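Local coordinates for protein STING-associated CdnE c-di-GMP synthase (Flavobacteriaceae, PDB 6WT8) that probably synthesises the cyclic dinucleotide c-di-GMP from GTP as the signal that switches on a partner STING protein in bacterial CBASS defence, at residues N71-H76 against S171-V176; Y202-D207 against S215-Q220; S45-Y50 against A355-Q360. One frame throughout, in Å; residues are numbered along the deposited sequence.

Interaction 1: N71-H76 against S171-V176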
loop_
_atom_site.group_PDB
_atom_site.type_symbol
_atom_site.label_atom_id
_atom_site.label_comp_id
_atom_site.label_asym_id
_atom_site.label_seq_id
_atom_site.Cartn_x
_atom_site.Cartn_y
_atom_site.Cartn_z
ATOM N N ASN A 71 -8.170 14.202 8.311
ATOM C CA ASN A 71 -7.804 14.990 9.500
ATOM C C ASN A 71 -9.030 15.643 10.150
ATOM O O ASN A 71 -9.110 15.745 11.393
ATOM C CB ASN A 71 -6.800 16.094 9.142
ATOM C CG ASN A 71 -5.404 15.553 8.830
ATOM O OD1 ASN A 71 -5.074 14.416 9.133
ATOM N ND2 ASN A 71 -4.562 16.398 8.212
ATOM N N LYS A 72 -9.966 16.146 9.339
ATOM C CA LYS A 72 -11.186 16.742 9.889
ATOM C C LYS A 72 -11.995 15.701 10.653
ATOM O O LYS A 72 -12.505 15.981 11.755
ATOM C CB LYS A 72 -12.039 17.369 8.793
ATOM C CG LYS A 72 -11.311 18.550 8.199
ATOM C CD LYS A 72 -12.190 19.327 7.275
ATOM C CE LYS A 72 -11.440 20.602 6.819
ATOM N NZ LYS A 72 -12.359 21.540 6.073
ATOM N N VAL A 73 -12.137 14.489 10.086
ATOM C CA VAL A 73 -12.824 13.407 10.812
ATOM C C VAL A 73 -12.111 13.102 12.129
ATOM O O VAL A 73 -12.760 12.916 13.186
ATOM C CB VAL A 73 -12.909 12.154 9.924
ATOM C CG1 VAL A 73 -13.565 10.998 10.653
ATOM C CG2 VAL A 73 -13.743 12.469 8.685
ATOM N N GLU A 74 -10.776 12.961 12.075
ATOM C CA GLU A 74 -10.005 12.674 13.286
ATOM C C GLU A 74 -10.287 13.680 14.390
ATOM O O GLU A 74 -10.419 13.282 15.555
ATOM C CB GLU A 74 -8.492 12.678 12.951
ATOM C CG GLU A 74 -7.693 12.403 14.218
ATOM C CD GLU A 74 -6.181 12.331 14.000
ATOM O OE1 GLU A 74 -5.720 11.721 13.027
ATOM O OE2 GLU A 74 -5.437 12.875 14.862
ATOM N N ALA A 75 -10.393 14.971 14.061
ATOM C CA ALA A 75 -10.601 15.965 15.122
ATOM C C ALA A 75 -11.900 15.687 15.883
ATOM O O ALA A 75 -11.952 15.799 17.112
ATOM C CB ALA A 75 -10.643 17.377 14.539
ATOM N N HIS A 76 -12.956 15.293 15.171
ATOM C CA HIS A 76 -14.213 14.965 15.854
ATOM C C HIS A 76 -14.074 13.724 16.733
ATOM O O HIS A 76 -14.552 13.690 17.883
ATOM C CB HIS A 76 -15.323 14.748 14.822
ATOM C CG HIS A 76 -15.722 15.992 14.111
ATOM N ND1 HIS A 76 -16.408 17.011 14.746
ATOM C CD2 HIS A 76 -15.513 16.409 12.837
ATOM C CE1 HIS A 76 -16.594 18.011 13.893
ATOM N NE2 HIS A 76 -16.044 17.682 12.734
ATOM N N SER A 171 -23.909 12.601 13.977
ATOM C CA SER A 171 -24.385 13.903 14.423
ATOM C C SER A 171 -23.632 15.053 13.773
ATOM O O SER A 171 -24.117 16.189 13.816
ATOM C CB SER A 171 -24.290 14.000 15.947
ATOM O OG SER A 171 -22.980 14.111 16.404
ATOM N N THR A 172 -22.496 14.785 13.130
ATOM C CA THR A 172 -21.616 15.777 12.516
ATOM C C THR A 172 -21.792 15.850 11.012
ATOM O O THR A 172 -21.854 16.948 10.444
ATOM C CB THR A 172 -20.151 15.436 12.818
ATOM O OG1 THR A 172 -19.937 15.403 14.225
ATOM C CG2 THR A 172 -19.198 16.451 12.167
ATOM N N TYR A 173 -21.943 14.707 10.360
ATOM C CA TYR A 173 -21.977 14.632 8.908
ATOM C C TYR A 173 -23.338 14.151 8.432
ATOM O O TYR A 173 -23.918 13.218 9.000
ATOM C CB TYR A 173 -20.864 13.681 8.384
ATOM C CG TYR A 173 -19.480 14.179 8.715
ATOM C CD1 TYR A 173 -18.892 15.191 7.951
ATOM C CD2 TYR A 173 -18.799 13.716 9.842
ATOM C CE1 TYR A 173 -17.637 15.685 8.280
ATOM C CE2 TYR A 173 -17.491 14.198 10.151
ATOM C CZ TYR A 173 -16.952 15.197 9.374
ATOM O OH TYR A 173 -15.709 15.683 9.723
ATOM N N LYS A 174 -23.837 14.787 7.372
ATOM C CA LYS A 174 -25.142 14.425 6.821
ATOM C C LYS A 174 -25.215 12.962 6.388
ATOM O O LYS A 174 -26.237 12.302 6.606
ATOM C CB LYS A 174 -25.469 15.344 5.642
ATOM C CG LYS A 174 -26.771 15.038 4.981
ATOM C CD LYS A 174 -26.905 15.794 3.654
ATOM C CE LYS A 174 -28.274 15.586 3.028
ATOM N NZ LYS A 174 -29.296 16.444 3.685
ATOM N N THR A 175 -24.188 12.454 5.700
ATOM C CA THR A 175 -24.247 11.120 5.110
ATOM C C THR A 175 -23.132 10.274 5.699
ATOM O O THR A 175 -21.949 10.577 5.497
ATOM C CB THR A 175 -24.101 11.193 3.597
ATOM O OG1 THR A 175 -25.122 12.053 3.092
ATOM C CG2 THR A 175 -24.251 9.817 2.952
ATOM N N VAL A 176 -23.517 9.258 6.474
ATOM C CA VAL A 176 -22.620 8.324 7.146
ATOM C C VAL A 176 -23.240 6.936 7.044
ATOM O O VAL A 176 -24.388 6.743 7.468
ATOM C CB VAL A 176 -22.428 8.680 8.631
ATOM C CG1 VAL A 176 -21.524 7.654 9.339
ATOM C CG2 VAL A 176 -21.852 10.016 8.767
#

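Interaction 2: Y202-D207 against S215-Q220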
loop_
_atom_site.group_PDB
_atom_site.type_symbol
_atom_site.label_atom_id
_atom_site.label_comp_id
_atom_site.label_asym_id
_atom_site.label_seq_id
_atom_site.Cartn_x
_atom_site.Cartn_y
_atom_site.Cartn_z
ATOM N N TYR A 202 -4.164 -2.845 18.901
ATOM C CA TYR A 202 -2.812 -3.201 18.462
ATOM C C TYR A 202 -2.520 -4.676 18.667
ATOM O O TYR A 202 -3.036 -5.338 19.561
ATOM C CB TYR A 202 -1.748 -2.431 19.255
ATOM C CG TYR A 202 -1.611 -0.994 18.920
ATOM C CD1 TYR A 202 -1.211 -0.613 17.665
ATOM C CD2 TYR A 202 -1.912 -0.018 19.895
ATOM C CE1 TYR A 202 -1.034 0.745 17.326
ATOM C CE2 TYR A 202 -1.766 1.334 19.580
ATOM C CZ TYR A 202 -1.325 1.700 18.315
ATOM O OH TYR A 202 -1.146 3.044 17.947
ATOM N N TYR A 203 -1.563 -5.149 17.869
ATOM C CA TYR A 203 -0.929 -6.438 18.086
ATOM C C TYR A 203 0.571 -6.237 18.050
ATOM O O TYR A 203 1.117 -5.718 17.052
ATOM C CB TYR A 203 -1.358 -7.451 17.021
ATOM C CG TYR A 203 -0.676 -8.793 17.192
ATOM C CD1 TYR A 203 -1.220 -9.738 18.026
ATOM C CD2 TYR A 203 0.495 -9.082 16.505
ATOM C CE1 TYR A 203 -0.612 -10.990 18.203
ATOM C CE2 TYR A 203 1.138 -10.316 16.682
ATOM C CZ TYR A 203 0.557 -11.264 17.514
ATOM O OH TYR A 203 1.156 -12.513 17.700
ATOM N N LYS A 204 1.227 -6.667 19.124
ATOM C CA LYS A 204 2.694 -6.566 19.240
ATOM C C LYS A 204 3.358 -7.888 18.873
ATOM O O LYS A 204 3.246 -8.878 19.615
ATOM C CB LYS A 204 3.090 -6.151 20.661
ATOM C CG LYS A 204 2.579 -4.775 21.026
ATOM C CD LYS A 204 2.944 -4.382 22.485
ATOM C CE LYS A 204 2.133 -3.121 22.856
ATOM N NZ LYS A 204 2.096 -2.815 24.334
ATOM N N SER A 205 4.065 -7.880 17.734
ATOM C CA SER A 205 4.842 -9.054 17.338
ATOM C C SER A 205 6.176 -9.093 18.076
ATOM O O SER A 205 6.580 -8.133 18.711
ATOM C CB SER A 205 5.112 -9.022 15.839
ATOM O OG SER A 205 5.968 -7.918 15.557
ATOM N N VAL A 206 6.840 -10.242 18.025
ATOM C CA VAL A 206 8.198 -10.335 18.553
ATOM C C VAL A 206 9.120 -9.330 17.869
ATOM O O VAL A 206 9.940 -8.678 18.539
ATOM C CB VAL A 206 8.728 -11.767 18.406
ATOM C CG1 VAL A 206 10.204 -11.792 18.859
ATOM C CG2 VAL A 206 7.846 -12.727 19.242
ATOM N N ASP A 207 9.001 -9.166 16.544
ATOM C CA ASP A 207 9.886 -8.205 15.880
ATOM C C ASP A 207 9.624 -6.771 16.350
ATOM O O ASP A 207 10.579 -5.976 16.515
ATOM C CB ASP A 207 9.748 -8.338 14.362
ATOM C CG ASP A 207 10.540 -9.521 13.801
ATOM O OD1 ASP A 207 11.482 -10.032 14.466
ATOM O OD2 ASP A 207 10.197 -9.936 12.683
ATOM N N SER A 215 6.529 1.328 13.077
ATOM C CA SER A 215 5.924 0.830 11.856
ATOM C C SER A 215 5.669 -0.666 11.911
ATOM O O SER A 215 4.922 -1.189 11.068
ATOM C CB SER A 215 6.816 1.160 10.654
ATOM O OG SER A 215 8.092 0.520 10.761
ATOM N N ARG A 216 6.327 -1.369 12.836
ATOM C CA ARG A 216 6.114 -2.813 12.959
ATOM C C ARG A 216 4.910 -3.159 13.821
ATOM O O ARG A 216 4.577 -4.330 13.932
ATOM C CB ARG A 216 7.338 -3.470 13.556
ATOM C CG ARG A 216 8.580 -3.371 12.666
ATOM C CD ARG A 216 9.746 -4.007 13.422
ATOM N NE ARG A 216 11.076 -3.773 12.832
ATOM C CZ ARG A 216 11.642 -4.594 11.959
ATOM N NH1 ARG A 216 11.002 -5.691 11.536
ATOM N NH2 ARG A 216 12.885 -4.330 11.535
ATOM N N LYS A 217 4.244 -2.175 14.404
ATOM C CA LYS A 217 3.051 -2.475 15.191
ATOM C C LYS A 217 1.919 -2.934 14.288
ATOM O O LYS A 217 1.678 -2.338 13.227
ATOM C CB LYS A 217 2.612 -1.243 15.978
ATOM C CG LYS A 217 3.576 -0.801 17.023
ATOM C CD LYS A 217 3.027 0.335 17.891
ATOM C CE LYS A 217 1.878 -0.171 18.696
ATOM N NZ LYS A 217 2.058 -0.418 20.154
ATOM N N GLY A 218 1.226 -4.009 14.694
ATOM C CA GLY A 218 0.125 -4.548 13.929
ATOM C C GLY A 218 -1.209 -4.052 14.452
ATOM O O GLY A 218 -1.293 -3.484 15.557
ATOM N N ILE A 219 -2.231 -4.224 13.615
ATOM C CA ILE A 219 -3.588 -3.972 14.098
ATOM C C ILE A 219 -4.453 -5.191 13.871
ATOM O O ILE A 219 -4.271 -5.981 12.940
ATOM C CB ILE A 219 -4.228 -2.732 13.444
ATOM C CG1 ILE A 219 -4.308 -2.861 11.899
ATOM C CG2 ILE A 219 -3.451 -1.449 13.862
ATOM C CD1 ILE A 219 -5.052 -1.694 11.255
ATOM N N GLN A 220 -5.461 -5.320 14.738
ATOM C CA GLN A 220 -6.527 -6.319 14.595
ATOM C C GLN A 220 -7.822 -5.535 14.564
ATOM O O GLN A 220 -8.233 -4.947 15.571
ATOM C CB GLN A 220 -6.503 -7.355 15.738
ATOM C CG GLN A 220 -5.269 -8.250 15.661
ATOM C CD GLN A 220 -5.329 -9.437 16.576
ATOM O OE1 GLN A 220 -4.663 -9.446 17.617
ATOM N NE2 GLN A 220 -6.138 -10.463 16.223
HETATM O O HOH W 1 3.638 -5.769 16.075
HETATM O O HOH W 2 5.869 -6.693 13.170
#

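Interaction 3: S45-Y50 against A355-Q360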
loop_
_atom_site.group_PDB
_atom_site.type_symbol
_atom_site.label_atom_id
_atom_site.label_comp_id
_atom_site.label_asym_id
_atom_site.label_seq_id
_atom_site.Cartn_x
_atom_site.Cartn_y
_atom_site.Cartn_z
ATOM N N SER A 45 6.804 10.447 -27.957
ATOM C CA SER A 45 5.947 9.452 -28.597
ATOM C C SER A 45 4.741 9.134 -27.715
ATOM O O SER A 45 4.763 9.294 -26.483
ATOM C CB SER A 45 6.725 8.176 -28.898
ATOM O OG SER A 45 7.062 7.468 -27.708
ATOM N N ASP A 46 3.657 8.663 -28.353
ATOM C CA ASP A 46 2.471 8.314 -27.580
ATOM C C ASP A 46 2.776 7.216 -26.569
ATOM O O ASP A 46 2.306 7.290 -25.425
ATOM C CB ASP A 46 1.308 7.867 -28.478
ATOM C CG ASP A 46 0.652 9.030 -29.240
ATOM O OD1 ASP A 46 0.985 10.214 -28.980
ATOM O OD2 ASP A 46 -0.212 8.746 -30.107
ATOM N N VAL A 47 3.585 6.214 -26.951
ATOM C CA VAL A 47 3.866 5.127 -25.992
ATOM C C VAL A 47 4.637 5.663 -24.787
ATOM O O VAL A 47 4.343 5.312 -23.626
ATOM C CB VAL A 47 4.609 3.952 -26.678
ATOM C CG1 VAL A 47 5.888 4.355 -27.425
ATOM C CG2 VAL A 47 4.924 2.837 -25.666
ATOM N N SER A 48 5.603 6.546 -25.035
ATOM C CA SER A 48 6.355 7.151 -23.927
ATOM C C SER A 48 5.450 7.997 -23.037
ATOM O O SER A 48 5.574 7.973 -21.805
ATOM C CB SER A 48 7.483 8.014 -24.462
ATOM O OG SER A 48 7.984 8.769 -23.372
ATOM N N ILE A 49 4.566 8.803 -23.634
ATOM C CA ILE A 49 3.662 9.602 -22.799
ATOM C C ILE A 49 2.771 8.714 -21.939
ATOM O O ILE A 49 2.514 8.999 -20.755
ATOM C CB ILE A 49 2.839 10.546 -23.693
ATOM C CG1 ILE A 49 3.783 11.538 -24.346
ATOM C CG2 ILE A 49 1.799 11.274 -22.896
ATOM C CD1 ILE A 49 3.073 12.282 -25.494
ATOM N N TYR A 50 2.268 7.628 -22.520
ATOM C CA TYR A 50 1.484 6.686 -21.729
ATOM C C TYR A 50 2.294 6.158 -20.550
ATOM O O TYR A 50 1.776 6.053 -19.429
ATOM C CB TYR A 50 1.032 5.528 -22.611
ATOM C CG TYR A 50 0.349 4.401 -21.853
ATOM C CD1 TYR A 50 -0.821 4.625 -21.136
ATOM C CD2 TYR A 50 0.898 3.131 -21.859
ATOM C CE1 TYR A 50 -1.486 3.555 -20.399
ATOM C CE2 TYR A 50 0.249 2.065 -21.146
ATOM C CZ TYR A 50 -0.910 2.300 -20.438
ATOM O OH TYR A 50 -1.598 1.297 -19.736
ATOM N N ALA A 355 8.191 -3.468 -27.563
ATOM C CA ALA A 355 8.274 -3.552 -29.011
ATOM C C ALA A 355 7.859 -2.234 -29.657
ATOM O O ALA A 355 8.458 -1.808 -30.656
ATOM C CB ALA A 355 7.417 -4.703 -29.541
ATOM N N ASP A 356 6.808 -1.598 -29.130
ATOM C CA ASP A 356 6.346 -0.343 -29.706
ATOM C C ASP A 356 7.347 0.789 -29.476
ATOM O O ASP A 356 7.502 1.668 -30.339
ATOM C CB ASP A 356 4.977 0.017 -29.132
ATOM C CG ASP A 356 3.887 -0.925 -29.605
ATOM O OD1 ASP A 356 4.022 -1.499 -30.735
ATOM O OD2 ASP A 356 2.877 -1.101 -28.904
ATOM N N LEU A 357 8.025 0.798 -28.315
ATOM C CA LEU A 357 9.126 1.751 -28.115
ATOM C C LEU A 357 10.238 1.527 -29.128
ATOM O O LEU A 357 10.782 2.491 -29.699
ATOM C CB LEU A 357 9.690 1.622 -26.716
ATOM C CG LEU A 357 8.834 2.223 -25.609
ATOM C CD1 LEU A 357 9.269 1.650 -24.269
ATOM C CD2 LEU A 357 8.862 3.790 -25.673
ATOM N N HIS A 358 10.625 0.266 -29.333
ATOM C CA HIS A 358 11.653 -0.019 -30.347
ATOM C C HIS A 358 11.235 0.495 -31.714
ATOM O O HIS A 358 12.060 1.075 -32.451
ATOM C CB HIS A 358 11.948 -1.513 -30.431
ATOM C CG HIS A 358 12.899 -2.010 -29.388
ATOM N ND1 HIS A 358 14.121 -1.418 -29.147
ATOM C CD2 HIS A 358 12.817 -3.064 -28.536
ATOM C CE1 HIS A 358 14.742 -2.074 -28.180
ATOM N NE2 HIS A 358 13.971 -3.075 -27.789
ATOM N N ASN A 359 9.959 0.335 -32.075
ATOM C CA ASN A 359 9.550 0.758 -33.411
ATOM C C ASN A 359 9.486 2.282 -33.524
ATOM O O ASN A 359 9.727 2.834 -34.607
ATOM C CB ASN A 359 8.217 0.124 -33.796
ATOM C CG ASN A 359 8.299 -1.398 -33.897
ATOM O OD1 ASN A 359 9.365 -1.967 -34.178
ATOM N ND2 ASN A 359 7.167 -2.067 -33.685
ATOM N N GLN A 360 9.190 2.981 -32.429
ATOM C CA GLN A 360 9.235 4.441 -32.447
ATOM C C GLN A 360 10.662 4.941 -32.599
ATOM O O GLN A 360 10.906 5.942 -33.282
ATOM C CB GLN A 360 8.603 5.013 -31.174
ATOM C CG GLN A 360 7.096 4.852 -31.088
ATOM C CD GLN A 360 6.369 5.739 -32.067
ATOM O OE1 GLN A 360 6.697 6.917 -32.219
ATOM N NE2 GLN A 360 5.389 5.179 -32.752
HETATM O O HOH W 3 3.697 8.107 -31.187
#

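Interaction 1: N71-H76 against S171-V176
Thr172 meets His76 with its methyl group: CG2 lies 3.5 Å from the centroid of the His76 ring and 16° off the ring normal, a CH-pi contact over the face. Its closest single atom there is NE2 of His76, at 3.4 Å from CG2. Tyr173 comes to the same imidazole at its edge, with OH 3.2 Å from CD2 of His76 and near the ring plane; the imidazole C-H is probably polar enough to tolerate an oxygen there. The two rings are almost perpendicular, their planes 86° apart, and they meet obliquely. The Thr172 methyl sits in the corner between them, also lying over a face of its neighbour Tyr173. One turn earlier in the helix, Val73 brings CG2 to within 4.3 Å of CZ of Tyr173, and CB of Lys72 lies 4.1 Å from OH of Tyr173.

The next shell explains the poses. With chi1 at -59°, Thr172 keeps OG1 beside its own backbone N, where it bonds to Val168 O one turn back, while the methyl is turned to the ring; a threonine thus serves both a helix end and an aromatic face. Lys72 reaches outward instead, NZ bonding to Glu190 O. Val73, buried, also rests on Leu107, Val188 and Leu169, and Tyr173 leans on Val186. Helix 60-81 and the end of helix 154-172 therefore meet beside strands 106-112 and 184-189, the helix-on-mixed-sheet layering expected of the nucleotidyltransferase core of CD-NTase enzymes.

Interaction 2: Y202-D207 against S215-Q220
Tyr203 and Gly218 form an antiparallel hydrogen-bonded pair: Tyr203 N donates to Gly218 O and Gly218 N to Tyr203 O, both at 2.9 Å. Gly218, with no CB, lies close against the carbonyl oxygen of Tyr203, which suits a glycine to this place. In the next pair of the ladder, Tyr202 and Ile219 are non-hydrogen-bonded, and CA of Tyr202 offers a C-H to Gly218 O at 3.3 Å.

Aromatic contacts come next. Lys217 bends at its third and fourth torsions (chi3 66°) and brings its end over one face of the Tyr202 ring: NZ stands 3.9 Å from the ring centroid, 11° off the normal, a cation-pi contact, and CE adds a CH-pi contact beside it. The aliphatic length of a lysine carries the charge there, while the Tyr202 hydroxyl bonds to Asp86. Gln220 OE1 approaches Tyr203 CD1 obliquely to 3.5 Å, while Gln220 NE2 bonds to Asn230 O.

Water continues the pairing where the strands separate. One molecule gives protons to Tyr203 O and Arg216 O and accepts from Ser205 N, each at 2.7 Å; a second joins Ser205 OG to Arg216 O. Ser205 OG also caps helix 206-211 at Phe208 N.

Among its neighbours, the end of strand 192-204 at residues 202-204 has strand 218-221 along one flank and strand 114-117 along the other, while Arg216, salt-bridged to Asp213, and Ile219 pack against helix 235-248.

Interaction 3: S45-Y50 against A355-Q360
The hydroxyl oxygen of Ser45, whose CB rests 3.6 Å from OE1 of Gln360, is held by two groups. It accepts from Ser48 N at 3.2 Å (N-H...O angle 158°), capping the start of helix 46-56, and it bonds to Ile42 O. Chi1 of 70° places OG between the backbone N and the carbonyl carbon, the position from which it can reach the amide three residues on; a small hydroxyl residue fits such an N-cap well. A water accepts from Asp46 N at 2.9 Å and donates weakly to OE1 of Gln360, a loose water bridge at the polar side of the contact.

Away from this bridge the contact is apolar. Val47 points at the facing helix and pushes CG1 between Leu357 and Gln360: it lies 3.5 Å from CD2 of Leu357, tighter than usual for two carbons, and 3.9 Å from CG of Gln360, which is bent at chi2. Its second methyl, CG2, lies 4.0 Å from CG of Leu357. Cutting Val47 back to an alanine would probably open a gap beside Leu357 and deprive the aliphatic part of Gln360 of its neighbour.

Tyr5 of helix 5-16 touches Val47 too, and its hydroxyl, with that of Ser1, bonds to Asp356 OD2; Leu357 reaches on to Phe37, Ile42 and Leu299. The axes of helices 46-50 and 355-360 pass 9.8 Å apart at 135°. Such N-capped, hydrophobically packed helix pairing brings an early helix, 46-56, against the C-terminal helix 336-360, consistent with the helical lobe of a two-lobed CD-NTase fold.

In the fold
Interactions 1 and 2 belong to one body: both border the same mixed sheet, interaction 2 within it and interaction 1 in the helices packed beside it, with centres about 28 Å apart and nearest atoms about 11 Å apart. Interaction 1 closes before interaction 2 opens along the chain, and both lie inside the long loop that interaction 3 closes between helix 46-56 and the C-terminal helix. Interaction 3 is remote, its centre about 46 Å from that of interaction 1 and about 45 Å from that of interaction 2. Helices 46-56 and 60-81, consecutive in the chain, link interactions 3 and 1. In CD-NTases the nucleotide site usually lies in the cleft between sheet-bearing and helical lobes.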